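Local coordinates for Trypsin/chymotrypsin inhibitor (Alocasia macrorrhizos, PDB 5YCZ), which inhibits the serine proteases trypsin and alpha-chymotrypsin, as a homodimeric Kunitz-type inhibitor of plant origin, at residues Val23-Gly28 with Asp49-Arg54; Thr104-Lys107 with Pro111-Ser114; Gly153-Ala158 with Val164-Asn169. All coordinates share one frame; numbering follows the deposited sequence.

Overall arrangement
The three contacts follow one another along the chain, and none nests in or crosses another. Contact 1 comes first: the loop after strand 18-22 meets the loop before strand 55-60, enclosing strands 30-33 and 42-45. Contact 2 closes within a single connection, between strands 98-100 and 116-120, with just three residues separating its segments. Contact 3 is a hairpin whose second strand pairs with 42-45 and whose first pairs with 131-135, tying early and late parts of the beta-trefoil into one sheet. Contacts 1 and 2 lie on opposite sides of the chain's centre, about 29 Å between their centres; contact 3 is about 16 Å from contact 1 and 19 Å from contact 2, again between centres.

Contact 1: Val23-Gly28 with Asp49-Arg54; sequences VMRPGG and DEYSGR
R25 and Y51 make the side-chain part of this contact, and they meet at their edges without stacking. The arginine chain bends at chi2 (-53°) and then runs out extended, which brings its guanidinium alongside the base of the tyrosine. NH1 of R25 sits 3.5 Å from CB of Y51, close to the guanidinium plane, while NE of R25 is 4.0 Å from CD1 of Y51, near the plane of the ring. The two flat groups are turned only 21° from each other, yet neither covers the other's face. One face of the guanidinium is instead taken by G27 O from its own segment, 3.2 Å above the plane and over its centre. NH1 hydrogen-bonds the carbonyl oxygen of F48, just ahead of the second segment, so the arginine binds the backbone there and touches Y51 through van der Waals contact. The tyrosine side chain in turn rests on T21 and V179.

Backbone against backbone, G28 CA lies 3.3 Å from E50 O, and G28 C is 4.0 Å from Y51 O. No hydrogen bond joins the two segments directly; immediately beyond, G29 and E50 share a backbone bond, and G28 O accepts one from the side chain of Q45.

Within the second segment, E50 to G53 form a type I turn, closed by a weak bond of 3.4 Å from G53 N to E50 O. That same carbonyl oxygen is the one facing G28. The whole belongs to the loops joining the strands of a beta-trefoil, the Kunitz inhibitor fold, and the segment 49-54 leads straight into strand 55-60, which carries the predicted reactive bond between L56 and A57.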
loop_
_atom_site.group_PDB
_atom_site.type_symbol
_atom_site.label_atom_id
_atom_site.label_comp_id
_atom_site.label_asym_id
_atom_site.label_seq_id
_atom_site.Cartn_x
_atom_site.Cartn_y
_atom_site.Cartn_z
ATOM N N VAL A 23 19.662 -12.832 -0.637
ATOM C CA VAL A 23 21.115 -13.005 -0.573
ATOM C C VAL A 23 21.520 -14.358 -1.154
ATOM O O VAL A 23 22.255 -14.429 -2.143
ATOM C CB VAL A 23 21.614 -12.844 0.870
ATOM C CG1 VAL A 23 23.041 -13.293 0.966
ATOM C CG2 VAL A 23 21.480 -11.403 1.295
ATOM N N MET A 24 21.061 -15.451 -0.537
ATOM C CA MET A 24 21.292 -16.798 -1.053
ATOM C C MET A 24 20.870 -16.909 -2.515
ATOM O O MET A 24 19.761 -17.354 -2.810
ATOM C CB MET A 24 20.533 -17.814 -0.206
ATOM C CG MET A 24 20.956 -19.244 -0.407
ATOM S SD MET A 24 22.450 -19.618 0.530
ATOM C CE MET A 24 22.225 -18.594 2.000
ATOM N N ARG A 25 21.731 -16.513 -3.445
ATOM C CA ARG A 25 21.159 -16.240 -4.760
ATOM C C ARG A 25 21.321 -17.435 -5.700
ATOM O O ARG A 25 22.115 -17.379 -6.656
ATOM C CB ARG A 25 21.766 -14.961 -5.378
ATOM C CG ARG A 25 20.727 -14.156 -6.238
ATOM C CD ARG A 25 20.065 -15.069 -7.288
ATOM N NE ARG A 25 18.858 -14.597 -7.963
ATOM C CZ ARG A 25 18.014 -15.422 -8.602
ATOM N NH1 ARG A 25 16.916 -14.956 -9.194
ATOM N NH2 ARG A 25 18.242 -16.733 -8.641
ATOM N N PRO A 26 20.682 -18.575 -5.388
ATOM C CA PRO A 26 19.708 -19.100 -6.357
ATOM C C PRO A 26 18.317 -18.941 -5.740
ATOM O O PRO A 26 17.821 -19.931 -5.222
ATOM C CB PRO A 26 20.102 -20.572 -6.521
ATOM C CG PRO A 26 20.732 -20.910 -5.209
ATOM C CD PRO A 26 21.322 -19.655 -4.618
ATOM N N GLY A 27 17.745 -17.721 -5.747
ATOM C CA GLY A 27 16.475 -17.455 -5.082
ATOM C C GLY A 27 15.819 -16.116 -5.397
ATOM O O GLY A 27 16.516 -15.134 -5.668
ATOM N N GLY A 28 14.474 -16.041 -5.348
ATOM C CA GLY A 28 13.755 -14.850 -5.753
ATOM C C GLY A 28 13.381 -13.923 -4.598
ATOM O O GLY A 28 13.458 -14.272 -3.420
ATOM N N ASP A 49 13.124 -17.168 -11.133
ATOM C CA ASP A 49 13.243 -16.258 -12.267
ATOM C C ASP A 49 12.819 -14.831 -11.946
ATOM O O ASP A 49 13.044 -13.951 -12.782
ATOM C CB ASP A 49 12.431 -16.774 -13.456
ATOM C CG ASP A 49 11.098 -17.350 -13.041
ATOM O OD1 ASP A 49 11.102 -18.316 -12.241
ATOM O OD2 ASP A 49 10.054 -16.850 -13.519
ATOM N N GLU A 50 12.234 -14.567 -10.777
ATOM C CA GLU A 50 11.912 -13.196 -10.351
ATOM C C GLU A 50 12.856 -12.776 -9.227
ATOM O O GLU A 50 12.510 -12.819 -8.049
ATOM C CB GLU A 50 10.478 -13.057 -9.911
ATOM C CG GLU A 50 9.570 -12.616 -11.004
ATOM C CD GLU A 50 8.761 -13.769 -11.516
ATOM O OE1 GLU A 50 8.817 -14.835 -10.862
ATOM O OE2 GLU A 50 8.088 -13.624 -12.563
ATOM N N TYR A 51 14.044 -12.308 -9.612
ATOM C CA TYR A 51 15.034 -11.895 -8.622
ATOM C C TYR A 51 14.508 -10.769 -7.730
ATOM O O TYR A 51 14.788 -10.754 -6.522
ATOM C CB TYR A 51 16.334 -11.517 -9.348
ATOM C CG TYR A 51 17.206 -10.394 -8.789
ATOM C CD1 TYR A 51 18.189 -10.644 -7.835
ATOM C CD2 TYR A 51 17.084 -9.096 -9.268
ATOM C CE1 TYR A 51 19.009 -9.620 -7.363
ATOM C CE2 TYR A 51 17.892 -8.078 -8.803
ATOM C CZ TYR A 51 18.852 -8.340 -7.861
ATOM O OH TYR A 51 19.644 -7.297 -7.418
ATOM N N SER A 52 13.708 -9.860 -8.273
ATOM C CA SER A 52 13.302 -8.708 -7.480
ATOM C C SER A 52 11.990 -8.918 -6.729
ATOM O O SER A 52 11.778 -8.259 -5.705
ATOM C CB SER A 52 13.220 -7.453 -8.373
ATOM O OG SER A 52 11.911 -7.193 -8.871
ATOM N N GLY A 53 11.124 -9.830 -7.181
ATOM C CA GLY A 53 9.830 -9.981 -6.528
ATOM C C GLY A 53 8.971 -8.753 -6.761
ATOM O O GLY A 53 8.949 -8.181 -7.856
ATOM N N ARG A 54 8.263 -8.327 -5.724
ATOM C CA ARG A 54 7.466 -7.112 -5.758
ATOM C C ARG A 54 8.017 -6.082 -4.782
ATOM O O ARG A 54 8.709 -6.430 -3.817
ATOM C CB ARG A 54 6.001 -7.407 -5.417
ATOM C CG ARG A 54 5.245 -7.935 -6.599
ATOM C CD ARG A 54 3.833 -8.234 -6.194
ATOM N NE ARG A 54 3.294 -9.316 -6.998
ATOM C CZ ARG A 54 2.470 -9.140 -8.024
ATOM N NH1 ARG A 54 2.075 -7.911 -8.361
ATOM N NH2 ARG A 54 2.033 -10.198 -8.708
#

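Contact 2: Thr104-Lys107 with Pro111-Ser114; sequences TTSK and PHNS
H112 reaches across the loop to T104 with its ring nitrogen NE2, which lies 2.8 Å from T104 OG1; either group could give the proton. The same NE2 is 3.1 Å from T104 O, a weak hydrogen bond bent to 123° at the hydrogen. T104 can offer both oxygens to one imidazole because its OG1 is tucked between the backbone N and the carbonyl carbon (chi1 47°). Its carbonyl oxygen has a further donor in S114 OG, modelled at 2.5 Å from T104 O, so short that the exact length is doubtful.

These bonds draw together two parts of the long connection between strands 98-100 and 116-120 of the beta-trefoil. Around them, Y75 OH bonds S106 N, R115 holds S106 O, and H112 is anchored by a backbone bond to P137.

Packing adds to the polar grip. The methylene CB of S106 stands over one face of the imidazole, 3.6 Å from the centroid of the H112 ring, a CH-pi contact displaced toward the rim, where S106 CB comes within 3.4 Å of H112 CD2. The S106 hydroxyl, anti to the backbone N (chi1 156°), is hydrogen-bonded to A108 N. T104 also packs on C84 of the second subunit, and T105 on P81 of that subunit.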
loop_
_atom_site.group_PDB
_atom_site.type_symbol
_atom_site.label_atom_id
_atom_site.label_comp_id
_atom_site.label_asym_id
_atom_site.label_seq_id
_atom_site.Cartn_x
_atom_site.Cartn_y
_atom_site.Cartn_z
ATOM N N THR A 104 -1.887 -3.814 10.875
ATOM C CA THR A 104 -2.313 -2.509 11.355
ATOM C C THR A 104 -1.185 -1.816 12.106
ATOM O O THR A 104 -0.319 -2.463 12.699
ATOM C CB THR A 104 -3.491 -2.651 12.266
ATOM O OG1 THR A 104 -3.190 -3.702 13.201
ATOM C CG2 THR A 104 -4.728 -3.015 11.466
ATOM N N THR A 105 -1.204 -0.489 12.071
ATOM C CA THR A 105 -0.404 0.285 12.996
ATOM C C THR A 105 -1.035 0.232 14.384
ATOM O O THR A 105 -2.231 -0.027 14.552
ATOM C CB THR A 105 -0.287 1.728 12.518
ATOM O OG1 THR A 105 -1.588 2.320 12.471
ATOM C CG2 THR A 105 0.268 1.764 11.144
ATOM N N SER A 106 -0.205 0.450 15.391
ATOM C CA SER A 106 -0.685 0.528 16.759
ATOM C C SER A 106 0.343 1.304 17.566
ATOM O O SER A 106 1.547 1.147 17.356
ATOM C CB SER A 106 -0.907 -0.862 17.360
ATOM O OG SER A 106 -0.832 -0.815 18.775
ATOM N N LYS A 107 -0.134 2.174 18.453
ATOM C CA LYS A 107 0.755 2.881 19.360
ATOM C C LYS A 107 0.813 2.234 20.733
ATOM O O LYS A 107 1.700 2.571 21.521
ATOM C CB LYS A 107 0.326 4.345 19.513
ATOM C CG LYS A 107 0.197 5.133 18.224
ATOM C CD LYS A 107 0.178 6.647 18.508
ATOM C CE LYS A 107 1.513 7.346 18.153
ATOM N NZ LYS A 107 2.595 7.246 19.197
ATOM N N PRO A 111 1.771 -5.993 22.957
ATOM C CA PRO A 111 2.444 -6.563 21.790
ATOM C C PRO A 111 1.531 -6.485 20.577
ATOM O O PRO A 111 0.312 -6.588 20.697
ATOM C CB PRO A 111 2.700 -8.014 22.210
ATOM C CG PRO A 111 1.573 -8.310 23.138
ATOM C CD PRO A 111 1.322 -7.036 23.893
ATOM N N HIS A 112 2.124 -6.296 19.402
ATOM C CA HIS A 112 1.347 -6.148 18.175
ATOM C C HIS A 112 2.052 -6.864 17.037
ATOM O O HIS A 112 3.224 -6.589 16.764
ATOM C CB HIS A 112 1.147 -4.673 17.824
ATOM C CG HIS A 112 -0.007 -4.433 16.910
ATOM N ND1 HIS A 112 -1.259 -4.957 17.148
ATOM C CD2 HIS A 112 -0.090 -3.769 15.732
ATOM C CE1 HIS A 112 -2.068 -4.611 16.160
ATOM N NE2 HIS A 112 -1.385 -3.889 15.288
ATOM N N ASN A 113 1.329 -7.743 16.347
ATOM C CA ASN A 113 1.969 -8.708 15.455
ATOM C C ASN A 113 2.346 -8.146 14.093
ATOM O O ASN A 113 2.915 -8.885 13.273
ATOM C CB ASN A 113 1.065 -9.914 15.260
ATOM C CG ASN A 113 1.022 -10.784 16.473
ATOM O OD1 ASN A 113 -0.048 -11.231 16.912
ATOM N ND2 ASN A 113 2.191 -11.024 17.045
ATOM N N SER A 114 2.050 -6.885 13.810
ATOM C CA SER A 114 2.561 -6.277 12.594
ATOM C C SER A 114 3.892 -5.553 12.809
ATOM O O SER A 114 4.359 -4.860 11.900
ATOM C CB SER A 114 1.521 -5.318 11.997
ATOM O OG SER A 114 0.805 -4.633 13.005
#

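Contact 3: Gly153-Ala158 with Val164-Asn169; sequences GTLGLA and VLLNIN
T154 O is gripped from two consecutive residues of 164-169, at and just past the end of the facing strand: N169 N bonds it at 2.6 Å, nearly along the C=O axis and with an angle of 160° at the hydrogen, and I168 CA adds a CA-H...O contact to T154 O at 3.2 Å. N167 O is held in a similar way, by G156 N at 2.8 Å together with L155 CA. G156 O accepts from N167 N, which lies in the plane of that carbonyl, and the pair of A158 with L165 closes a second two-bond ring, with A158 N 2.7 Å from L165 O.

This is an antiparallel beta hairpin, 153-159 and 164-168, strongly twisted, the short strand axes standing 146° apart in direction. In the beta-trefoil it sits mid-sheet: strand 42-45 runs along one flank, next to 164-168, and strand 131-135 along the other.

On one face L157 and L166, a non-hydrogen-bonded pair, slant across each other and touch through their CD2 methyls, L157 CD2 to L166 CD2 3.7 Å. L157 CB also meets V164 CG1 at 3.8 Å. L155 has its CG anti to the carbonyl carbon (chi1 -66°); its side chain and that of L166 cross at about a right angle and meet through their CD1 methyls, with L155 also covered by W90, V99 and V135.

On the face of A158, L165 and N167, the A158 methyl packs on N167 CB. G156, having no side chain, lets N169 CB approach its CA to 4.0 Å. N169 OD1 accepts a hydrogen bond from S172 N. Near the start of the first strand, I168 CD1 lies against the backbone of G153, 3.6 Å from G153 O.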
loop_
_atom_site.group_PDB
_atom_site.type_symbol
_atom_site.label_atom_id
_atom_site.label_comp_id
_atom_site.label_asym_id
_atom_site.label_seq_id
_atom_site.Cartn_x
_atom_site.Cartn_y
_atom_site.Cartn_z
ATOM N N GLY A 153 11.442 -13.971 16.952
ATOM C CA GLY A 153 12.586 -14.534 16.272
ATOM C C GLY A 153 12.648 -14.099 14.819
ATOM O O GLY A 153 11.961 -13.178 14.384
ATOM N N THR A 154 13.483 -14.791 14.057
ATOM C CA THR A 154 13.896 -14.358 12.731
ATOM C C THR A 154 13.129 -15.117 11.654
ATOM O O THR A 154 12.826 -16.307 11.810
ATOM C CB THR A 154 15.412 -14.557 12.573
ATOM O OG1 THR A 154 16.077 -14.117 13.771
ATOM C CG2 THR A 154 15.946 -13.731 11.423
ATOM N N LEU A 155 12.807 -14.413 10.565
ATOM C CA LEU A 155 12.089 -15.014 9.447
ATOM C C LEU A 155 13.026 -15.857 8.604
ATOM O O LEU A 155 14.117 -15.407 8.228
ATOM C CB LEU A 155 11.444 -13.943 8.578
ATOM C CG LEU A 155 10.325 -13.146 9.239
ATOM C CD1 LEU A 155 9.670 -12.191 8.259
ATOM C CD2 LEU A 155 9.282 -14.066 9.864
ATOM N N GLY A 156 12.608 -17.086 8.313
ATOM C CA GLY A 156 13.334 -17.927 7.391
ATOM C C GLY A 156 12.383 -18.421 6.328
ATOM O O GLY A 156 11.166 -18.303 6.457
ATOM N N LEU A 157 12.947 -18.962 5.252
ATOM C CA LEU A 157 12.106 -19.545 4.215
ATOM C C LEU A 157 11.501 -20.856 4.703
ATOM O O LEU A 157 12.181 -21.675 5.329
ATOM C CB LEU A 157 12.917 -19.780 2.943
ATOM C CG LEU A 157 13.581 -18.546 2.331
ATOM C CD1 LEU A 157 14.369 -18.930 1.099
ATOM C CD2 LEU A 157 12.539 -17.479 2.036
ATOM N N ALA A 158 10.221 -21.060 4.398
ATOM C CA ALA A 158 9.462 -22.182 4.935
ATOM C C ALA A 158 8.785 -22.937 3.799
ATOM O O ALA A 158 7.844 -22.418 3.186
ATOM C CB ALA A 158 8.418 -21.697 5.939
ATOM N N VAL A 164 6.678 -21.019 -1.031
ATOM C CA VAL A 164 7.656 -20.821 0.027
ATOM C C VAL A 164 7.208 -19.620 0.847
ATOM O O VAL A 164 7.014 -18.526 0.310
ATOM C CB VAL A 164 9.050 -20.607 -0.561
ATOM C CG1 VAL A 164 10.004 -20.166 0.496
ATOM C CG2 VAL A 164 9.511 -21.893 -1.226
ATOM N N LEU A 165 6.988 -19.829 2.131
ATOM C CA LEU A 165 6.471 -18.778 2.993
ATOM C C LEU A 165 7.586 -18.358 3.947
ATOM O O LEU A 165 8.718 -18.855 3.860
ATOM C CB LEU A 165 5.197 -19.249 3.716
ATOM C CG LEU A 165 3.967 -19.596 2.833
ATOM C CD1 LEU A 165 2.713 -19.424 3.606
ATOM C CD2 LEU A 165 3.851 -18.727 1.603
ATOM N N LEU A 166 7.281 -17.410 4.834
ATOM C CA LEU A 166 8.226 -16.952 5.852
ATOM C C LEU A 166 7.728 -17.373 7.226
ATOM O O LEU A 166 6.659 -16.931 7.648
ATOM C CB LEU A 166 8.393 -15.436 5.818
ATOM C CG LEU A 166 8.955 -14.824 4.518
ATOM C CD1 LEU A 166 8.979 -13.301 4.648
ATOM C CD2 LEU A 166 10.351 -15.359 4.201
ATOM N N ASN A 167 8.493 -18.209 7.916
ATOM C CA ASN A 167 8.186 -18.581 9.293
ATOM C C ASN A 167 9.325 -18.133 10.195
ATOM O O ASN A 167 10.272 -17.490 9.747
ATOM C CB ASN A 167 7.939 -20.093 9.419
ATOM C CG ASN A 167 9.197 -20.933 9.155
ATOM O OD1 ASN A 167 10.115 -20.512 8.451
ATOM N ND2 ASN A 167 9.204 -22.150 9.676
ATOM N N ILE A 168 9.223 -18.471 11.476
ATOM C CA ILE A 168 10.306 -18.210 12.420
ATOM C C ILE A 168 11.349 -19.302 12.259
ATOM O O ILE A 168 11.064 -20.482 12.483
ATOM C CB ILE A 168 9.804 -18.173 13.873
ATOM C CG1 ILE A 168 8.773 -17.064 14.073
ATOM C CG2 ILE A 168 11.001 -18.009 14.821
ATOM C CD1 ILE A 168 9.412 -15.697 14.219
ATOM N N ASN A 169 12.561 -18.921 11.890
ATOM C CA ASN A 169 13.647 -19.895 11.820
ATOM C C ASN A 169 14.933 -19.217 12.282
ATOM O O ASN A 169 15.570 -18.479 11.525
ATOM C CB ASN A 169 13.790 -20.448 10.422
ATOM C CG ASN A 169 14.825 -21.517 10.349
ATOM O OD1 ASN A 169 15.823 -21.494 11.076
ATOM N ND2 ASN A 169 14.597 -22.482 9.474
#